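Local structure of minor structural protein 4 (Lactococcus phage Tuc2009, 5E7T) at residues F4-E9 with G101-V106; I59-P64 with M89-E94; Y67-E72 with L80-G85. The protein probably forms part of the phage baseplate, as a structural component that contacts neighbouring proteins and carries an immunoglobulin-like domain. All coordinates share one frame; numbering follows the deposited sequence.

Contact 1: F4-E9 with G101-V106; sequences FNVVIE and GYVEKV
Val7 lies over one face of the Tyr102 ring, its CB 4.0 Å from the ring centroid and set toward the rim. The two side chains run alongside each other in the same direction, and Val7 CG1 continues the contact outward, reaching Tyr102 CZ at 3.5 Å. The ring can fold over the neighbouring strand because chi1 of Tyr102 is 54°, which places CG between the backbone N and the carbonyl carbon. Its hydroxyl then donates a hydrogen bond of 3.1 Å from Tyr102 OH to Glu9 OE2, using the anti side of the carboxylate, which stands almost perpendicular to the ring (88°). Lys58 also hydrogen-bonds this hydroxyl, so the phenol end is held by two charged side chains. Beyond the ring, Val7 CG2 packs on the aliphatic part of Glu104, 3.8 Å from its CB. On the other face of the sheet Phe4 stands roughly perpendicular to Val103, with Phe4 CE1 3.8 Å from Val103 CG1, and Leu82 touches both residues.

The backbones set this register. Val7 and Tyr102 form a hydrogen-bonded antiparallel pair, Val7 N to Tyr102 O at 2.8 Å and Tyr102 N to Val7 O at 3.0 Å, and Glu104 N adds a bond of 2.9 Å to Asn5 O just past the strand end. Glu104 also packs on Asp273 of the Minor structural protein 5 chain. Strand 98-103 is thus added antiparallel to the N-terminal strand 4-10 as an outermost strand of this chain's sheet, an edge pairing in keeping with an immunoglobulin-like fold.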
loop_
_atom_site.group_PDB
_atom_site.type_symbol
_atom_site.label_atom_id
_atom_site.label_comp_id
_atom_site.label_asym_id
_atom_site.label_seq_id
_atom_site.Cartn_x
_atom_site.Cartn_y
_atom_site.Cartn_z
ATOM N N PHE A 4 -4.034 1.704 44.432
ATOM C CA PHE A 4 -3.554 3.017 44.070
ATOM C C PHE A 4 -4.153 3.206 42.704
ATOM O O PHE A 4 -4.005 2.337 41.846
ATOM C CB PHE A 4 -2.007 2.990 44.044
ATOM C CG PHE A 4 -1.282 4.112 43.351
ATOM C CD1 PHE A 4 -1.473 5.431 43.742
ATOM C CD2 PHE A 4 -0.346 3.847 42.365
ATOM C CE1 PHE A 4 -0.791 6.472 43.103
ATOM C CE2 PHE A 4 0.348 4.887 41.739
ATOM C CZ PHE A 4 0.119 6.192 42.111
ATOM N N ASN A 5 -4.928 4.268 42.527
ATOM C CA ASN A 5 -5.648 4.495 41.292
ATOM C C ASN A 5 -5.242 5.774 40.622
ATOM O O ASN A 5 -5.292 6.845 41.244
ATOM C CB ASN A 5 -7.142 4.506 41.584
ATOM C CG ASN A 5 -7.684 3.150 41.944
ATOM O OD1 ASN A 5 -8.016 2.351 41.075
ATOM N ND2 ASN A 5 -7.787 2.849 43.230
ATOM N N VAL A 6 -4.854 5.667 39.337
ATOM C CA VAL A 6 -4.513 6.836 38.524
ATOM C C VAL A 6 -5.580 6.989 37.448
ATOM O O VAL A 6 -5.820 6.051 36.689
ATOM C CB VAL A 6 -3.068 6.833 37.944
ATOM C CG1 VAL A 6 -2.852 8.019 37.008
ATOM C CG2 VAL A 6 -2.031 6.847 39.053
ATOM N N VAL A 7 -6.218 8.161 37.399
ATOM C CA VAL A 7 -7.263 8.493 36.436
ATOM C C VAL A 7 -6.673 9.155 35.191
ATOM O O VAL A 7 -5.939 10.139 35.304
ATOM C CB VAL A 7 -8.340 9.398 37.073
ATOM C CG1 VAL A 7 -9.352 9.846 36.032
ATOM C CG2 VAL A 7 -9.045 8.684 38.217
ATOM N N ILE A 8 -7.034 8.649 34.006
ATOM C CA ILE A 8 -6.615 9.205 32.725
ATOM C C ILE A 8 -7.858 9.542 31.933
ATOM O O ILE A 8 -8.611 8.644 31.536
ATOM C CB ILE A 8 -5.644 8.301 31.934
ATOM C CG1 ILE A 8 -4.340 8.105 32.697
ATOM C CG2 ILE A 8 -5.370 8.900 30.557
ATOM C CD1 ILE A 8 -3.583 6.940 32.259
ATOM N N GLU A 9 -8.071 10.850 31.730
ATOM C CA GLU A 9 -9.160 11.444 30.973
ATOM C C GLU A 9 -8.700 11.610 29.544
ATOM O O GLU A 9 -7.623 12.159 29.318
ATOM C CB GLU A 9 -9.517 12.804 31.569
ATOM C CG GLU A 9 -10.369 12.723 32.821
ATOM C CD GLU A 9 -10.728 14.058 33.439
ATOM O OE1 GLU A 9 -10.681 15.096 32.731
ATOM O OE2 GLU A 9 -11.067 14.057 34.645
ATOM N N GLY A 101 -4.827 14.056 33.590
ATOM C CA GLY A 101 -4.450 12.861 34.334
ATOM C C GLY A 101 -4.137 13.230 35.770
ATOM O O GLY A 101 -3.640 14.335 36.042
ATOM N N TYR A 102 -4.467 12.335 36.709
ATOM C CA TYR A 102 -4.260 12.619 38.126
ATOM C C TYR A 102 -4.464 11.375 38.996
ATOM O O TYR A 102 -5.178 10.462 38.588
ATOM C CB TYR A 102 -5.216 13.764 38.568
ATOM C CG TYR A 102 -6.678 13.503 38.257
ATOM C CD1 TYR A 102 -7.228 13.861 37.026
ATOM C CD2 TYR A 102 -7.519 12.920 39.200
ATOM C CE1 TYR A 102 -8.562 13.591 36.724
ATOM C CE2 TYR A 102 -8.853 12.647 38.908
ATOM C CZ TYR A 102 -9.366 12.973 37.666
ATOM O OH TYR A 102 -10.678 12.686 37.386
ATOM N N VAL A 103 -3.850 11.339 40.190
ATOM C CA VAL A 103 -4.074 10.263 41.165
ATOM C C VAL A 103 -5.508 10.519 41.687
ATOM O O VAL A 103 -5.822 11.660 42.025
ATOM C CB VAL A 103 -3.047 10.311 42.331
ATOM C CG1 VAL A 103 -3.330 9.231 43.354
ATOM C CG2 VAL A 103 -1.622 10.202 41.827
ATOM N N GLU A 104 -6.372 9.491 41.701
ATOM C CA GLU A 104 -7.763 9.584 42.162
ATOM C C GLU A 104 -7.771 9.916 43.650
ATOM O O GLU A 104 -7.369 9.074 44.454
ATOM C CB GLU A 104 -8.481 8.237 41.931
ATOM C CG GLU A 104 -10.001 8.273 41.961
ATOM C CD GLU A 104 -10.684 6.959 41.611
ATOM O OE1 GLU A 104 -10.344 5.926 42.233
ATOM O OE2 GLU A 104 -11.573 6.963 40.726
ATOM N N LYS A 105 -8.190 11.145 44.019
ATOM C CA LYS A 105 -8.285 11.541 45.430
ATOM C C LYS A 105 -9.726 11.373 45.925
ATOM O O LYS A 105 -9.941 10.714 46.948
ATOM C CB LYS A 105 -7.726 12.957 45.695
ATOM C CG LYS A 105 -6.184 13.018 45.748
ATOM C CD LYS A 105 -5.626 14.450 45.881
ATOM C CE LYS A 105 -4.149 14.527 45.531
ATOM N NZ LYS A 105 -3.629 15.925 45.557
ATOM N N VAL A 106 -10.712 11.920 45.182
ATOM C CA VAL A 106 -12.124 11.748 45.545
ATOM C C VAL A 106 -12.554 10.427 44.932
ATOM O O VAL A 106 -12.668 10.309 43.709
ATOM C CB VAL A 106 -13.032 12.932 45.166
ATOM C CG1 VAL A 106 -14.378 12.817 45.858
ATOM C CG2 VAL A 106 -12.372 14.243 45.531
#

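Contact 2: I59-P64 with M89-E94; sequences INVELP and MRFVIE
Ile59, Val61 and Leu63 meet Ile93, Phe91 and Met89 from strand segments 59-63 and 89-94, whose axes pass 10.9 Å apart with their N-to-C directions at 141°, a separation that leaves the junction to side chains alone. Phe91 is at the middle. Val61 CG1 lies in the plane of its ring, at the edge, 3.8 Å from Phe91 CE2, while Leu63, on the same strand as Val61 and directed against Phe91, puts its CD1 near the same plane, 3.9 Å from Phe91 CZ. Two aliphatic groups therefore abut the rim of the phenyl ring and not its faces. The same Leu63 CD1 is 3.9 Å from Met89 SD, where the two side chains pass antiparallel to one another. At the far end Ile59 and Ile93 converge through their terminal methyls, CD1 to CD1 at 3.8 Å. In Ile93 CG1 is anti to the backbone N (chi1 -160°), and this carries CD1 in toward Ile59 although its CB does not point there.

All six of these residues are buried. Val20 of strand 17-24 touches both Val61 and Phe91, Val6 adds to the packing on Phe91, and Pro16 bridges the isoleucine end by touching Ile59 and Ile93. On strand 87-94 Arg90, between Met89 and Phe91, is turned away from this interior and pairs in a salt bridge with Glu79. Facing strands that meet through apolar side chains are consistent with the hydrophobic core of an immunoglobulin-like beta sandwich.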
loop_
_atom_site.group_PDB
_atom_site.type_symbol
_atom_site.label_atom_id
_atom_site.label_comp_id
_atom_site.label_asym_id
_atom_site.label_seq_id
_atom_site.Cartn_x
_atom_site.Cartn_y
_atom_site.Cartn_z
ATOM N N ILE A 59 -10.442 6.625 31.995
ATOM C CA ILE A 59 -9.758 5.330 32.247
ATOM C C ILE A 59 -9.308 5.373 33.701
ATOM O O ILE A 59 -8.777 6.390 34.138
ATOM C CB ILE A 59 -8.500 5.122 31.326
ATOM C CG1 ILE A 59 -8.811 5.355 29.826
ATOM C CG2 ILE A 59 -7.833 3.749 31.564
ATOM C CD1 ILE A 59 -7.614 5.276 28.887
ATOM N N ASN A 60 -9.501 4.290 34.445
ATOM C CA ASN A 60 -9.032 4.227 35.820
ATOM C C ASN A 60 -8.010 3.118 35.834
ATOM O O ASN A 60 -8.350 1.944 35.591
ATOM C CB ASN A 60 -10.166 3.973 36.798
ATOM C CG ASN A 60 -9.685 3.602 38.169
ATOM O OD1 ASN A 60 -9.344 2.453 38.446
ATOM N ND2 ASN A 60 -9.644 4.559 39.058
ATOM N N VAL A 61 -6.744 3.501 36.081
ATOM C CA VAL A 61 -5.614 2.587 36.102
ATOM C C VAL A 61 -5.351 2.165 37.543
ATOM O O VAL A 61 -4.821 2.951 38.325
ATOM C CB VAL A 61 -4.379 3.229 35.429
ATOM C CG1 VAL A 61 -3.251 2.219 35.288
ATOM C CG2 VAL A 61 -4.732 3.836 34.076
ATOM N N GLU A 62 -5.786 0.954 37.910
ATOM C CA GLU A 62 -5.578 0.413 39.253
ATOM C C GLU A 62 -4.301 -0.378 39.298
ATOM O O GLU A 62 -4.153 -1.412 38.618
ATOM C CB GLU A 62 -6.745 -0.455 39.723
ATOM C CG GLU A 62 -6.560 -0.961 41.141
ATOM C CD GLU A 62 -7.756 -1.669 41.736
ATOM O OE1 GLU A 62 -8.767 -0.992 42.033
ATOM O OE2 GLU A 62 -7.668 -2.900 41.940
ATOM N N LEU A 63 -3.385 0.106 40.134
ATOM C CA LEU A 63 -2.077 -0.491 40.370
ATOM C C LEU A 63 -2.007 -1.039 41.794
ATOM O O LEU A 63 -2.690 -0.507 42.679
ATOM C CB LEU A 63 -0.994 0.582 40.191
ATOM C CG LEU A 63 -0.824 1.117 38.795
ATOM C CD1 LEU A 63 -0.256 2.502 38.836
ATOM C CD2 LEU A 63 -0.028 0.132 37.893
ATOM N N PRO A 64 -1.159 -2.056 42.067
ATOM C CA PRO A 64 -1.032 -2.536 43.453
ATOM C C PRO A 64 -0.617 -1.401 44.399
ATOM O O PRO A 64 0.201 -0.544 44.023
ATOM C CB PRO A 64 0.036 -3.631 43.348
ATOM C CG PRO A 64 -0.026 -4.087 41.918
ATOM C CD PRO A 64 -0.270 -2.816 41.160
ATOM N N MET A 89 6.633 7.111 36.945
ATOM C CA MET A 89 5.653 6.115 36.589
ATOM C C MET A 89 5.053 6.667 35.318
ATOM O O MET A 89 4.554 7.802 35.301
ATOM C CB MET A 89 4.628 5.942 37.679
ATOM C CG MET A 89 4.048 4.598 37.668
ATOM S SD MET A 89 3.130 4.341 39.174
ATOM C CE MET A 89 4.513 4.035 40.353
ATOM N N ARG A 90 5.233 5.915 34.230
ATOM C CA ARG A 90 4.849 6.299 32.887
ATOM C C ARG A 90 3.615 5.503 32.448
ATOM O O ARG A 90 3.590 4.281 32.608
ATOM C CB ARG A 90 6.045 6.030 31.965
ATOM C CG ARG A 90 5.902 6.634 30.598
ATOM C CD ARG A 90 6.726 5.903 29.567
ATOM N NE ARG A 90 6.545 6.541 28.271
ATOM C CZ ARG A 90 6.889 6.017 27.104
ATOM N NH1 ARG A 90 7.417 4.810 27.045
ATOM N NH2 ARG A 90 6.666 6.685 25.979
ATOM N N PHE A 91 2.594 6.198 31.895
ATOM C CA PHE A 91 1.328 5.619 31.425
ATOM C C PHE A 91 1.194 5.913 29.942
ATOM O O PHE A 91 1.112 7.069 29.567
ATOM C CB PHE A 91 0.146 6.230 32.203
ATOM C CG PHE A 91 0.193 5.994 33.700
ATOM C CD1 PHE A 91 1.046 6.737 34.515
ATOM C CD2 PHE A 91 -0.621 5.036 34.295
ATOM C CE1 PHE A 91 1.103 6.505 35.890
ATOM C CE2 PHE A 91 -0.560 4.805 35.675
ATOM C CZ PHE A 91 0.297 5.545 36.461
ATOM N N VAL A 92 1.232 4.893 29.094
ATOM C CA VAL A 92 1.131 5.131 27.658
ATOM C C VAL A 92 -0.226 4.682 27.166
ATOM O O VAL A 92 -0.532 3.476 27.207
ATOM C CB VAL A 92 2.271 4.486 26.814
ATOM C CG1 VAL A 92 2.197 4.925 25.357
ATOM C CG2 VAL A 92 3.643 4.794 27.390
ATOM N N ILE A 93 -1.021 5.663 26.660
ATOM C CA ILE A 93 -2.353 5.471 26.066
ATOM C C ILE A 93 -2.203 5.012 24.605
ATOM O O ILE A 93 -1.187 5.313 23.964
ATOM C CB ILE A 93 -3.184 6.770 26.166
ATOM C CG1 ILE A 93 -4.693 6.491 26.036
ATOM C CG2 ILE A 93 -2.695 7.837 25.164
ATOM C CD1 ILE A 93 -5.606 7.574 26.577
ATOM N N GLU A 94 -3.208 4.298 24.085
ATOM C CA GLU A 94 -3.220 3.852 22.701
ATOM C C GLU A 94 -4.567 4.192 22.094
ATOM O O GLU A 94 -5.596 3.801 22.632
ATOM C CB GLU A 94 -2.950 2.343 22.620
ATOM C CG GLU A 94 -2.618 1.828 21.222
ATOM C CD GLU A 94 -2.612 0.321 21.021
ATOM O OE1 GLU A 94 -2.485 -0.430 22.017
ATOM O OE2 GLU A 94 -2.702 -0.108 19.847
#

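Contact 3: Y67-E72 with L80-G85; sequences YAMAGE and LLLING
Glu72 and Ile83 form an antiparallel hydrogen-bonded pair where the loop 67-71 leads into the beta hairpin of strands 72-75 and 79-84, at one margin of the immunoglobulin-like domain. The loop does not follow the hairpin: its touching part runs at 110° to that of strand 80-84, and it joins the strand's course only at Glu72.

The polar contacts are carried by the backbone. Ile83 N gives a bond of 2.8 Å to Glu72 O, and the return bond, from Glu72 N to Ile83 O at 2.9 Å, is weak, with an angle of only 126° at the hydrogen. The bend in the chain just before this pair passes through Gly71, whose positive phi is readily adopted only by glycine. The carboxylate of Glu72 looks elsewhere, toward a salt bridge with a basic side chain in the chain of another protein.

Apolar contacts link the loop to the strand further along. Met69 and Asn84 lie alongside, heading opposite ways, with Met69 CE 3.8 Å from Asn84 CB. The same methyl lies 3.9 Å from Leu82 CG, and the Met69 side chain also touches Met89 on strand 87-94. Phe4 and Val73 pack on Leu82, which places this leucine between the loop and the core.

Van der Waals contacts to loop carbonyls complete the arrangement. Asn84 CB rests 3.4 Å from Ala70 O, and with CG of Leu82 anti to its own N (chi1 175°) the branch ends with Leu82 CD1 beside two carbonyls, 3.5 Å from Ala70 O and 3.4 Å from Gly71 O.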
loop_
_atom_site.group_PDB
_atom_site.type_symbol
_atom_site.label_atom_id
_atom_site.label_comp_id
_atom_site.label_asym_id
_atom_site.label_seq_id
_atom_site.Cartn_x
_atom_site.Cartn_y
_atom_site.Cartn_z
ATOM N N TYR A 67 2.855 0.281 44.929
ATOM C CA TYR A 67 3.414 1.278 44.008
ATOM C C TYR A 67 3.008 2.710 44.311
ATOM O O TYR A 67 3.612 3.631 43.775
ATOM C CB TYR A 67 3.099 0.936 42.548
ATOM C CG TYR A 67 3.646 -0.408 42.141
ATOM C CD1 TYR A 67 5.017 -0.619 42.020
ATOM C CD2 TYR A 67 2.797 -1.481 41.900
ATOM C CE1 TYR A 67 5.531 -1.873 41.701
ATOM C CE2 TYR A 67 3.297 -2.736 41.555
ATOM C CZ TYR A 67 4.666 -2.931 41.466
ATOM O OH TYR A 67 5.153 -4.175 41.129
ATOM N N ALA A 68 2.010 2.900 45.171
ATOM C CA ALA A 68 1.484 4.208 45.544
ATOM C C ALA A 68 2.534 5.255 45.814
ATOM O O ALA A 68 3.365 5.103 46.708
ATOM C CB ALA A 68 0.548 4.087 46.728
ATOM N N MET A 69 2.521 6.305 45.008
ATOM C CA MET A 69 3.448 7.395 45.186
ATOM C C MET A 69 2.818 8.725 44.905
ATOM O O MET A 69 1.798 8.811 44.220
ATOM C CB MET A 69 4.740 7.191 44.399
ATOM C CG MET A 69 4.607 7.362 42.920
ATOM S SD MET A 69 6.217 7.140 42.140
ATOM C CE MET A 69 6.079 8.283 40.901
ATOM N N ALA A 70 3.439 9.766 45.470
ATOM C CA ALA A 70 3.073 11.167 45.340
ATOM C C ALA A 70 3.698 11.680 44.047
ATOM O O ALA A 70 4.146 10.886 43.216
ATOM C CB ALA A 70 3.652 11.928 46.521
ATOM N N GLY A 71 3.743 12.995 43.883
ATOM C CA GLY A 71 4.424 13.568 42.736
ATOM C C GLY A 71 3.629 14.382 41.754
ATOM O O GLY A 71 2.402 14.286 41.665
ATOM N N GLU A 72 4.378 15.181 41.001
ATOM C CA GLU A 72 3.929 16.058 39.945
ATOM C C GLU A 72 3.392 15.197 38.815
ATOM O O GLU A 72 3.956 14.144 38.517
ATOM C CB GLU A 72 5.144 16.867 39.473
ATOM C CG GLU A 72 4.898 17.766 38.277
ATOM C CD GLU A 72 6.142 18.342 37.632
ATOM O OE1 GLU A 72 7.267 18.016 38.089
ATOM O OE2 GLU A 72 5.988 19.111 36.653
ATOM N N LEU A 80 1.350 9.983 30.008
ATOM C CA LEU A 80 1.239 10.753 31.243
ATOM C C LEU A 80 2.407 10.298 32.087
ATOM O O LEU A 80 2.787 9.121 32.018
ATOM C CB LEU A 80 -0.078 10.471 31.976
ATOM C CG LEU A 80 -0.402 11.348 33.182
ATOM C CD1 LEU A 80 -1.061 12.646 32.752
ATOM C CD2 LEU A 80 -1.300 10.613 34.150
ATOM N N LEU A 81 2.999 11.228 32.856
ATOM C CA LEU A 81 4.136 10.950 33.723
ATOM C C LEU A 81 3.819 11.359 35.142
ATOM O O LEU A 81 3.356 12.475 35.375
ATOM C CB LEU A 81 5.394 11.705 33.249
ATOM C CG LEU A 81 5.949 11.407 31.863
ATOM C CD1 LEU A 81 7.169 12.254 31.598
ATOM C CD2 LEU A 81 6.353 9.997 31.728
ATOM N N LEU A 82 4.072 10.467 36.092
ATOM C CA LEU A 82 3.877 10.790 37.504
ATOM C C LEU A 82 5.308 10.879 38.056
ATOM O O LEU A 82 5.964 9.854 38.211
ATOM C CB LEU A 82 2.974 9.722 38.197
ATOM C CG LEU A 82 2.703 9.780 39.721
ATOM C CD1 LEU A 82 2.288 11.175 40.206
ATOM C CD2 LEU A 82 1.619 8.818 40.096
ATOM N N ILE A 83 5.840 12.117 38.179
ATOM C CA ILE A 83 7.225 12.366 38.584
ATOM C C ILE A 83 7.322 12.679 40.051
ATOM O O ILE A 83 6.769 13.694 40.472
ATOM C CB ILE A 83 7.912 13.484 37.737
ATOM C CG1 ILE A 83 7.482 13.448 36.245
ATOM C CG2 ILE A 83 9.431 13.401 37.888
ATOM C CD1 ILE A 83 8.112 14.510 35.339
ATOM N N ASN A 84 8.052 11.845 40.823
ATOM C CA ASN A 84 8.306 12.044 42.253
ATOM C C ASN A 84 9.810 11.997 42.464
ATOM O O ASN A 84 10.402 10.923 42.597
ATOM C CB ASN A 84 7.574 11.009 43.115
ATOM C CG ASN A 84 7.917 11.046 44.591
ATOM O OD1 ASN A 84 8.071 12.109 45.215
ATOM N ND2 ASN A 84 8.053 9.868 45.175
ATOM N N GLY A 85 10.424 13.168 42.412
ATOM C CA GLY A 85 11.865 13.300 42.520
ATOM C C GLY A 85 12.570 12.655 41.346
ATOM O O GLY A 85 12.506 13.144 40.204
#

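In the fold
The three contacts are nested along the chain: contact 3 lies within the loop closed by contact 2, which lies within the one closed by contact 1. Their strands share a single sheet, and their centres are 9 Å (contacts 1 and 2), 11 Å (1 and 3) and 12 Å (2 and 3) apart. Strands 4-10 and 58-63 are neighbours, tied by a probable hydrogen bond from Val61 N to Val6 O of 2.8 Å. Strands 79-84 and 87-94 are likewise adjacent, with Leu82 N 2.8 Å from Met89 O. Phe4 connects contacts 1 and 3, its CZ 3.6 Å from Leu82 CD2, while Glu104 touches the Minor structural protein 5 chain and Glu72 the chain of another protein.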